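Local structure of DsrH (Allochromatium vinosum, 2HY5) at residues 52-57 / 78-83; 5-10 / 18-23. The protein is a subunit of the hexameric DsrEFH complex and probably takes part in sulfur transfer during the oxidation of stored sulfur. One frame throughout, in Å; residues are numbered along the deposited sequence.

Interaction 1 of 2, residues 52-57 / 78-83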
# COMPACT_ATOMS: atom_id res chain seq x y z
N GLU C 52 -10.47 10.69 -24.13
CA GLU C 52 -10.51 12.14 -24.14
C GLU C 52 -9.11 12.70 -23.91
O GLU C 52 -8.72 13.69 -24.52
CB GLU C 52 -11.46 12.66 -23.06
CG GLU C 52 -12.79 13.17 -23.59
CD GLU C 52 -12.64 14.45 -24.40
OE1 GLU C 52 -11.95 14.43 -25.44
OE2 GLU C 52 -13.22 15.48 -23.99
N ALA C 53 -8.36 12.06 -23.02
CA ALA C 53 -7.00 12.50 -22.70
C ALA C 53 -6.08 12.44 -23.92
O ALA C 53 -5.18 13.27 -24.07
CB ALA C 53 -6.43 11.66 -21.57
N LEU C 54 -6.30 11.44 -24.77
CA LEU C 54 -5.49 11.28 -25.98
C LEU C 54 -5.56 12.54 -26.84
O LEU C 54 -4.71 12.77 -27.70
CB LEU C 54 -5.97 10.07 -26.78
CG LEU C 54 -5.60 8.70 -26.21
CD1 LEU C 54 -6.33 7.61 -26.98
CD2 LEU C 54 -4.09 8.52 -26.30
N GLY C 55 -6.58 13.35 -26.59
CA GLY C 55 -6.76 14.57 -27.35
C GLY C 55 -5.71 15.64 -27.08
O GLY C 55 -5.47 16.49 -27.93
N LYS C 56 -5.08 15.60 -25.91
CA LYS C 56 -4.07 16.60 -25.60
C LYS C 56 -2.77 16.03 -25.04
O LYS C 56 -1.76 16.73 -24.96
CB LYS C 56 -4.63 17.66 -24.64
CG LYS C 56 -4.66 17.27 -23.16
CD LYS C 56 -5.61 16.12 -22.87
CE LYS C 56 -6.12 16.19 -21.43
NZ LYS C 56 -5.03 16.38 -20.43
N LEU C 57 -2.79 14.76 -24.65
CA LEU C 57 -1.62 14.11 -24.08
C LEU C 57 -1.16 12.93 -24.93
O LEU C 57 -1.94 12.38 -25.70
CB LEU C 57 -1.93 13.58 -22.68
CG LEU C 57 -2.53 14.53 -21.63
CD1 LEU C 57 -2.90 13.71 -20.40
CD2 LEU C 57 -1.53 15.63 -21.29
N PRO C 78 -6.83 2.29 -29.02
CA PRO C 78 -6.05 2.83 -30.13
C PRO C 78 -5.54 4.23 -29.83
O PRO C 78 -6.31 5.11 -29.44
CB PRO C 78 -7.04 2.81 -31.29
CG PRO C 78 -7.86 1.59 -30.99
CD PRO C 78 -8.12 1.74 -29.50
N GLY C 79 -4.24 4.44 -29.99
CA GLY C 79 -3.67 5.75 -29.72
C GLY C 79 -2.64 5.69 -28.61
O GLY C 79 -1.74 6.52 -28.54
N ILE C 80 -2.80 4.71 -27.72
CA ILE C 80 -1.85 4.53 -26.63
C ILE C 80 -0.71 3.68 -27.18
O ILE C 80 -0.92 2.56 -27.62
CB ILE C 80 -2.49 3.80 -25.44
CG1 ILE C 80 -3.69 4.60 -24.93
CG2 ILE C 80 -1.47 3.62 -24.32
CD1 ILE C 80 -4.38 3.99 -23.73
N SER C 81 0.50 4.23 -27.15
CA SER C 81 1.67 3.53 -27.67
C SER C 81 2.21 2.54 -26.65
O SER C 81 2.39 2.89 -25.49
CB SER C 81 2.78 4.53 -28.00
OG SER C 81 2.36 5.47 -28.97
N VAL C 82 2.48 1.32 -27.09
CA VAL C 82 3.02 0.28 -26.21
C VAL C 82 4.54 0.36 -26.28
O VAL C 82 5.12 0.36 -27.37
CB VAL C 82 2.55 -1.12 -26.65
CG1 VAL C 82 3.09 -2.18 -25.70
CG2 VAL C 82 1.03 -1.17 -26.69
N VAL C 83 5.18 0.45 -25.12
CA VAL C 83 6.64 0.54 -25.03
C VAL C 83 7.20 -0.52 -24.08
O VAL C 83 6.46 -1.09 -23.27
CB VAL C 83 7.08 1.92 -24.51
CG1 VAL C 83 6.56 3.02 -25.43
CG2 VAL C 83 6.56 2.12 -23.09
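A53 O accepts two backbone N-H groups, from L57 N at 2.9 Å and K56 N at 3.0 Å, and the turn held in this way presents the neighbouring L54 to the backbone of P78 and G79 and to the side chain of I80. The contact itself is made by apolar atoms of L54, whose two methyl branches divide the work. L54 CD1 lies 3.5 Å from P78 O, while L54 CD2 lies over the next peptide, 3.8 Å from G79 O and 3.9 Å from G79 C. The CB of L54 points toward residues 78-83, and with CG anti to its own carbonyl carbon (chi1 -75°) the two methyls are laid along the backbone from P78 O to the G79 carbonyl. G79 has a positive phi (118°), a conformation readily adopted by glycine, and with no side chain of its own it leaves room for L54 CD1. Farther along, L54 CD2 meets I80 CG1 at 4.2 Å, a loose apolar touch at the buried end of an otherwise rather open contact. The methyl-to-carbonyl approaches are van der Waals contacts. In the fold, the contact joins the C-terminal end of helix 47-53 to the loop entering strand 81-83, an outermost strand of the parallel sheet within this chain. L54 also rests on L59 of strand 58-62, to which S81 is tied by backbone hydrogen bonds; A53 and L57 pack against L21 of helix 16-23, and I80 reaches A40.

Interaction 2 of 2, residues 5-10 / 18-23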
# COMPACT_ATOMS: atom_id res chain seq x y z
N HIS C 5 4.52 11.88 -16.87
CA HIS C 5 3.81 11.46 -15.67
C HIS C 5 3.78 9.94 -15.66
O HIS C 5 3.55 9.32 -16.70
CB HIS C 5 2.37 11.98 -15.70
CG HIS C 5 2.25 13.46 -15.78
ND1 HIS C 5 2.21 14.27 -14.66
CD2 HIS C 5 2.18 14.30 -16.84
CE1 HIS C 5 2.11 15.53 -15.03
NE2 HIS C 5 2.10 15.58 -16.35
N THR C 6 4.03 9.34 -14.50
CA THR C 6 3.97 7.89 -14.42
C THR C 6 2.83 7.51 -13.49
O THR C 6 2.64 8.12 -12.43
CB THR C 6 5.29 7.27 -13.88
OG1 THR C 6 5.56 7.76 -12.56
CG2 THR C 6 6.46 7.63 -14.80
N VAL C 7 2.04 6.52 -13.90
CA VAL C 7 0.90 6.06 -13.11
C VAL C 7 1.03 4.55 -12.98
O VAL C 7 1.01 3.84 -13.99
CB VAL C 7 -0.44 6.39 -13.80
CG1 VAL C 7 -1.60 5.85 -12.98
CG2 VAL C 7 -0.57 7.90 -13.96
N ASN C 8 1.16 4.06 -11.75
CA ASN C 8 1.33 2.62 -11.55
C ASN C 8 0.20 1.91 -10.82
O ASN C 8 0.31 0.73 -10.52
CB ASN C 8 2.63 2.35 -10.79
CG ASN C 8 2.57 2.82 -9.34
OD1 ASN C 8 3.28 2.31 -8.48
ND2 ASN C 8 1.72 3.81 -9.08
N LYS C 9 -0.88 2.63 -10.55
CA LYS C 9 -2.01 2.05 -9.83
C LYS C 9 -3.25 1.92 -10.70
O LYS C 9 -3.50 2.74 -11.59
CB LYS C 9 -2.33 2.90 -8.60
CG LYS C 9 -1.79 2.33 -7.30
CD LYS C 9 -0.34 1.89 -7.42
CE LYS C 9 0.16 1.24 -6.14
NZ LYS C 9 -0.56 0.00 -5.77
N SER C 10 -4.04 0.89 -10.42
CA SER C 10 -5.27 0.63 -11.15
C SER C 10 -6.23 1.81 -11.04
O SER C 10 -6.40 2.38 -9.96
CB SER C 10 -5.95 -0.63 -10.59
OG SER C 10 -7.28 -0.73 -11.04
N GLU C 18 -6.91 9.44 -12.39
CA GLU C 18 -7.81 10.57 -12.53
C GLU C 18 -7.15 11.90 -12.18
O GLU C 18 -7.35 12.90 -12.88
CB GLU C 18 -9.06 10.36 -11.67
CG GLU C 18 -9.91 9.19 -12.12
CD GLU C 18 -11.19 9.05 -11.33
OE1 GLU C 18 -11.11 8.89 -10.09
OE2 GLU C 18 -12.28 9.10 -11.94
N SER C 19 -6.35 11.92 -11.12
CA SER C 19 -5.67 13.14 -10.72
C SER C 19 -4.63 13.53 -11.78
O SER C 19 -4.46 14.70 -12.10
CB SER C 19 -4.97 12.95 -9.37
OG SER C 19 -5.92 12.61 -8.37
N CYS C 20 -3.93 12.53 -12.30
CA CYS C 20 -2.91 12.77 -13.32
C CYS C 20 -3.52 13.43 -14.55
O CYS C 20 -3.03 14.47 -15.02
CB CYS C 20 -2.25 11.46 -13.73
SG CYS C 20 -1.19 11.61 -15.19
N LEU C 21 -4.59 12.83 -15.07
CA LEU C 21 -5.24 13.36 -16.26
C LEU C 21 -5.80 14.76 -16.06
O LEU C 21 -5.96 15.51 -17.03
CB LEU C 21 -6.36 12.41 -16.70
CG LEU C 21 -5.90 11.00 -17.12
CD1 LEU C 21 -7.08 10.21 -17.64
CD2 LEU C 21 -4.81 11.10 -18.19
N LYS C 22 -6.09 15.13 -14.82
CA LYS C 22 -6.61 16.45 -14.52
C LYS C 22 -5.52 17.52 -14.55
O LYS C 22 -5.75 18.64 -15.02
CB LYS C 22 -7.28 16.47 -13.14
CG LYS C 22 -7.64 17.88 -12.68
CD LYS C 22 -8.35 17.88 -11.34
CE LYS C 22 -8.62 19.31 -10.89
NZ LYS C 22 -9.38 19.38 -9.60
N PHE C 23 -4.33 17.18 -14.07
CA PHE C 23 -3.25 18.16 -14.01
C PHE C 23 -2.24 18.13 -15.15
O PHE C 23 -1.50 19.09 -15.34
CB PHE C 23 -2.52 18.04 -12.67
CG PHE C 23 -3.38 18.39 -11.48
CD1 PHE C 23 -3.99 17.40 -10.72
CD2 PHE C 23 -3.59 19.72 -11.13
CE1 PHE C 23 -4.81 17.72 -9.65
CE2 PHE C 23 -4.41 20.06 -10.06
CZ PHE C 23 -5.01 19.06 -9.31
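The sulfur of C20 meets the imidazole of H5 obliquely, 4.5 Å from SG to the ring centroid and 38° off the ring normal. C20 SG comes nearest at the root of the side chain, 3.6 Å from H5 CB, with H5 CG a little farther at 4.0 Å. Its position follows from chi1 of 170°, which sets SG anti to the helix backbone N and drops it toward the strand. Apolar contact supplies the rest: V7 CG2 lies 3.9 Å from C20 CB and 4.0 Å from C20 SG, so the cysteine is touched by two residues that project from the same side of the strand, with T6 between them turned the other way. The polar end of the histidine is engaged outside the contact, where H5 ND1 is hydrogen-bonded to W101 NE1, which ties the ring to strand 97-101. Altogether this is a buried join between strand 3-7 and helix 16-23, the first two elements of a beta-alpha-beta unit completed by strand 29-32, on whose V30 C20 also packs. The helix in turn borders a DsrF subunit, with K22 forming a salt bridge to D85 of that chain, and its E18 packs on Q49 of helix 47-53.

Overall arrangement
From the N terminus, strand 3-7 runs into a loop and returns through helix 16-23, and interaction 2 closes this first excursion. The chain then passes through strand 29-32 to helix 47-53, where interaction 1 opens; it closes only after strand 58-62 and helix 63-68 have been traversed. The two contacts therefore follow in series, neither enclosing nor crossing the other. Their centres lie about 13 Å apart, and they meet where L21 packs on A53 and L57. Together they fasten consecutive helices to one parallel sheet: interaction 2 at strand 3-7, next to strand 97-101, which is outermost within this chain, and interaction 1 at the approach to strand 81-83, the other outermost strand of the chain.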